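Thiol-activated cytolysin (Desulfobulbus propionicus, PDB 6NAL) is a cholesterol-dependent cytolysin-like toxin of a Gram-negative bacterium that probably forms large beta-barrel pores in target membranes. Local coordinates at residues T181-Y189 with K247-E258. Residues are numbered along the deposited sequence; the frame is centred on the assembly and turned at random.
Sequences TRAEKKSVY and KFESKLSSTELE
Tyr189 and Phe248 face each other as a hydrogen-bonded antiparallel pair, each N-H answered by the other's carbonyl oxygen: Tyr189 N to Phe248 O and Phe248 N to Tyr189 O are both 2.8 Å, with nearly straight N-H...O angles of 172°. Two residues along, Ser187 N to Ser250 O at 2.9 Å and Ser250 N to Ser187 O at 3.2 Å form a second reciprocal pair of bonds. Between them Val188 faces Glu249 as the non-hydrogen-bonded pair; both make backbone hydrogen bonds on their far sides, to Val153 and Asp288.

Beyond Ser250 the chain turns off the sheet, and small hydroxyl residues suit this corner. Ser250 OG takes the N-H of Leu252 in an ST turn and also bonds Gln286 O, while Ser253 OG caps the next helix by accepting from Glu256 N. Ser187 OG, set between its own backbone N and carbonyl carbon (chi1 66°), gives Leu252 O a weak bond and presses against Leu257 CD2. That methyl also meets Tyr189 CB at 4.0 Å, seating the helix on the sheet.

On the Val188 side, long charged chains form a salt-bridge network, its alternating signs probably stabilising the carboxylates. Lys186 NZ links Glu249 OE1 (3.5 Å) to Glu184, the latter at long range; Lys247 reaches Glu249 OE2. Lys251, bent near its tip, makes a salt bridge with a weak hydrogen bond to Glu184 OE1 at 3.3 Å.

The Tyr189 ring lies beside Phe248, its hydroxyl bonded to Ser150; at its edge stands the Glu258 carboxylate, turned 61° from the ring and held by Lys262. This is an antiparallel strand pairing in the cytolysin's large central sheet: strand 187-202 runs between strands 147-152 and 232-250, the latter flanked by strand 287-294 and followed directly by helix 254-264, which lies over Tyr189 and reaches toward strand 349-372.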
loop_
_atom_site.group_PDB
_atom_site.type_symbol
_atom_site.label_atom_id
_atom_site.label_comp_id
_atom_site.label_asym_id
_atom_site.label_seq_id
_atom_site.Cartn_x
_atom_site.Cartn_y
_atom_site.Cartn_z
ATOM N N THR A 181 -7.738 -5.098 26.683
ATOM C CA THR A 181 -6.718 -5.418 25.690
ATOM C C THR A 181 -6.277 -4.178 24.928
ATOM O O THR A 181 -5.086 -4.009 24.656
ATOM C CB THR A 181 -7.247 -6.486 24.725
ATOM O OG1 THR A 181 -7.109 -7.778 25.331
ATOM C CG2 THR A 181 -6.483 -6.496 23.450
ATOM N N ARG A 182 -7.220 -3.320 24.539
ATOM C CA ARG A 182 -6.828 -2.099 23.841
ATOM C C ARG A 182 -6.297 -1.059 24.820
ATOM O O ARG A 182 -5.451 -0.248 24.441
ATOM C CB ARG A 182 -7.994 -1.563 22.997
ATOM C CG ARG A 182 -9.037 -0.715 23.706
ATOM C CD ARG A 182 -10.231 -0.425 22.760
ATOM N NE ARG A 182 -10.722 -1.623 22.061
ATOM C CZ ARG A 182 -11.111 -1.663 20.787
ATOM N NH1 ARG A 182 -11.082 -0.562 20.031
ATOM N NH2 ARG A 182 -11.534 -2.815 20.270
ATOM N N ALA A 183 -6.726 -1.109 26.090
ATOM C CA ALA A 183 -6.165 -0.215 27.106
ATOM C C ALA A 183 -4.668 -0.460 27.298
ATOM O O ALA A 183 -3.918 0.467 27.620
ATOM C CB ALA A 183 -6.912 -0.384 28.439
ATOM N N GLU A 184 -4.223 -1.701 27.179
ATOM C CA GLU A 184 -2.803 -1.991 27.055
ATOM C C GLU A 184 -2.529 -1.848 25.566
ATOM O O GLU A 184 -3.414 -1.416 24.844
ATOM C CB GLU A 184 -2.498 -3.349 27.639
ATOM C CG GLU A 184 -2.818 -3.344 29.115
ATOM C CD GLU A 184 -2.279 -4.566 29.819
ATOM O OE1 GLU A 184 -1.106 -4.930 29.563
ATOM O OE2 GLU A 184 -3.032 -5.170 30.619
ATOM N N LYS A 185 -1.354 -2.162 25.041
ATOM C CA LYS A 185 -1.240 -1.934 23.601
ATOM C C LYS A 185 -1.392 -3.249 22.797
ATOM O O LYS A 185 -0.693 -3.452 21.810
ATOM C CB LYS A 185 0.077 -1.196 23.275
ATOM C CG LYS A 185 -0.313 -0.011 22.329
ATOM C CD LYS A 185 0.933 0.664 21.766
ATOM C CE LYS A 185 1.537 -0.139 20.630
ATOM N NZ LYS A 185 2.661 0.601 19.994
ATOM N N LYS A 186 -2.227 -4.182 23.276
ATOM C CA LYS A 186 -2.272 -5.566 22.807
ATOM C C LYS A 186 -3.199 -5.753 21.607
ATOM O O LYS A 186 -4.230 -5.092 21.466
ATOM C CB LYS A 186 -2.734 -6.460 23.965
ATOM C CG LYS A 186 -1.698 -6.737 25.071
ATOM C CD LYS A 186 -2.293 -7.635 26.157
ATOM C CE LYS A 186 -1.439 -7.669 27.395
ATOM N NZ LYS A 186 -2.241 -8.223 28.520
ATOM N N SER A 187 -2.803 -6.669 20.744
ATOM C CA SER A 187 -3.588 -7.167 19.630
ATOM C C SER A 187 -3.869 -8.652 19.821
ATOM O O SER A 187 -3.223 -9.328 20.643
ATOM C CB SER A 187 -2.846 -6.944 18.309
ATOM O OG SER A 187 -1.667 -7.740 18.256
ATOM N N VAL A 188 -4.858 -9.156 19.067
ATOM C CA VAL A 188 -5.353 -10.523 19.260
ATOM C C VAL A 188 -5.501 -11.235 17.923
ATOM O O VAL A 188 -6.147 -10.735 17.004
ATOM C CB VAL A 188 -6.699 -10.553 20.012
ATOM C CG1 VAL A 188 -7.195 -11.966 20.213
ATOM C CG2 VAL A 188 -6.627 -9.815 21.351
ATOM N N TYR A 189 -4.970 -12.431 17.839
ATOM C CA TYR A 189 -5.197 -13.292 16.699
ATOM C C TYR A 189 -5.867 -14.603 17.131
ATOM O O TYR A 189 -5.466 -15.232 18.111
ATOM C CB TYR A 189 -3.848 -13.542 16.029
ATOM C CG TYR A 189 -3.940 -14.183 14.690
ATOM C CD1 TYR A 189 -4.157 -13.444 13.565
ATOM C CD2 TYR A 189 -3.832 -15.523 14.558
ATOM C CE1 TYR A 189 -4.262 -14.026 12.319
ATOM C CE2 TYR A 189 -3.914 -16.131 13.294
ATOM C CZ TYR A 189 -4.141 -15.368 12.183
ATOM O OH TYR A 189 -4.245 -15.950 10.943
ATOM N N LYS A 247 -5.950 -18.680 21.023
ATOM C CA LYS A 247 -5.917 -17.232 21.117
ATOM C C LYS A 247 -4.474 -16.797 21.295
ATOM O O LYS A 247 -3.796 -17.257 22.213
ATOM C CB LYS A 247 -6.773 -16.741 22.283
ATOM C CG LYS A 247 -6.746 -15.244 22.434
ATOM C CD LYS A 247 -7.764 -14.794 23.501
ATOM C CE LYS A 247 -7.089 -13.921 24.564
ATOM N NZ LYS A 247 -5.966 -14.678 25.196
ATOM N N PHE A 248 -4.000 -15.931 20.402
ATOM C CA PHE A 248 -2.660 -15.361 20.479
ATOM C C PHE A 248 -2.790 -13.872 20.782
ATOM O O PHE A 248 -3.437 -13.142 20.033
ATOM C CB PHE A 248 -1.893 -15.543 19.182
ATOM C CG PHE A 248 -1.799 -16.946 18.704
ATOM C CD1 PHE A 248 -2.808 -17.514 17.951
ATOM C CD2 PHE A 248 -0.682 -17.710 18.988
ATOM C CE1 PHE A 248 -2.704 -18.825 17.516
ATOM C CE2 PHE A 248 -0.567 -18.997 18.532
ATOM C CZ PHE A 248 -1.586 -19.558 17.808
ATOM N N GLU A 249 -2.182 -13.434 21.868
ATOM C CA GLU A 249 -2.267 -12.074 22.369
ATOM C C GLU A 249 -0.837 -11.560 22.529
ATOM O O GLU A 249 0.047 -12.284 23.019
ATOM C CB GLU A 249 -3.012 -12.028 23.703
ATOM C CG GLU A 249 -3.742 -10.717 23.961
ATOM C CD GLU A 249 -4.600 -10.723 25.244
ATOM O OE1 GLU A 249 -4.112 -10.238 26.297
ATOM O OE2 GLU A 249 -5.765 -11.195 25.194
ATOM N N SER A 250 -0.596 -10.322 22.093
ATOM C CA SER A 250 0.761 -9.795 22.050
ATOM C C SER A 250 0.728 -8.285 22.143
ATOM O O SER A 250 -0.252 -7.659 21.749
ATOM C CB SER A 250 1.456 -10.205 20.757
ATOM O OG SER A 250 2.795 -9.792 20.761
ATOM N N LYS A 251 1.811 -7.692 22.638
ATOM C CA LYS A 251 1.968 -6.248 22.491
ATOM C C LYS A 251 2.549 -5.874 21.133
ATOM O O LYS A 251 2.506 -4.694 20.766
ATOM C CB LYS A 251 2.806 -5.700 23.650
ATOM C CG LYS A 251 1.984 -5.605 24.940
ATOM C CD LYS A 251 2.763 -4.992 26.057
ATOM C CE LYS A 251 1.958 -3.849 26.759
ATOM N NZ LYS A 251 1.748 -4.081 28.229
ATOM N N LEU A 252 3.127 -6.836 20.406
ATOM C CA LEU A 252 3.463 -6.640 19.000
ATOM C C LEU A 252 2.327 -5.994 18.222
ATOM O O LEU A 252 1.171 -6.028 18.655
ATOM C CB LEU A 252 3.780 -7.951 18.287
ATOM C CG LEU A 252 4.878 -8.879 18.795
ATOM C CD1 LEU A 252 4.896 -10.250 18.076
ATOM C CD2 LEU A 252 6.220 -8.162 18.661
ATOM N N SER A 253 2.644 -5.397 17.076
ATOM C CA SER A 253 1.632 -4.832 16.202
ATOM C C SER A 253 0.787 -5.936 15.567
ATOM O O SER A 253 1.248 -7.073 15.394
ATOM C CB SER A 253 2.312 -4.039 15.110
ATOM O OG SER A 253 2.940 -4.948 14.214
ATOM N N SER A 254 -0.453 -5.577 15.198
ATOM C CA SER A 254 -1.316 -6.487 14.457
ATOM C C SER A 254 -0.579 -7.118 13.288
ATOM O O SER A 254 -0.723 -8.308 13.009
ATOM C CB SER A 254 -2.543 -5.749 13.928
ATOM O OG SER A 254 -3.017 -4.859 14.883
ATOM N N THR A 255 0.138 -6.302 12.528
ATOM C CA THR A 255 0.746 -6.794 11.301
ATOM C C THR A 255 1.833 -7.809 11.622
ATOM O O THR A 255 1.950 -8.845 10.956
ATOM C CB THR A 255 1.325 -5.628 10.498
ATOM O OG1 THR A 255 0.266 -4.723 10.113
ATOM C CG2 THR A 255 2.085 -6.168 9.293
ATOM N N GLU A 256 2.642 -7.516 12.645
ATOM C CA GLU A 256 3.727 -8.411 13.020
ATOM C C GLU A 256 3.187 -9.638 13.759
ATOM O O GLU A 256 3.700 -10.743 13.565
ATOM C CB GLU A 256 4.774 -7.656 13.858
ATOM C CG GLU A 256 6.222 -8.075 13.553
ATOM C CD GLU A 256 7.222 -6.918 13.643
ATOM O OE1 GLU A 256 7.034 -6.070 14.553
ATOM O OE2 GLU A 256 8.184 -6.863 12.816
ATOM N N LEU A 257 2.141 -9.485 14.576
ATOM C CA LEU A 257 1.500 -10.669 15.155
ATOM C C LEU A 257 0.973 -11.594 14.052
ATOM O O LEU A 257 1.320 -12.777 14.000
ATOM C CB LEU A 257 0.381 -10.251 16.118
ATOM C CG LEU A 257 -0.326 -11.376 16.887
ATOM C CD1 LEU A 257 0.648 -12.115 17.798
ATOM C CD2 LEU A 257 -1.446 -10.865 17.710
ATOM N N GLU A 258 0.189 -11.056 13.114
ATOM C CA GLU A 258 -0.370 -11.889 12.048
ATOM C C GLU A 258 0.726 -12.556 11.223
ATOM O O GLU A 258 0.619 -13.739 10.877
ATOM C CB GLU A 258 -1.303 -11.041 11.170
ATOM C CG GLU A 258 -1.879 -11.758 9.936
ATOM C CD GLU A 258 -3.094 -11.052 9.324
ATOM O OE1 GLU A 258 -3.052 -9.803 9.171
ATOM O OE2 GLU A 258 -4.086 -11.751 8.983
#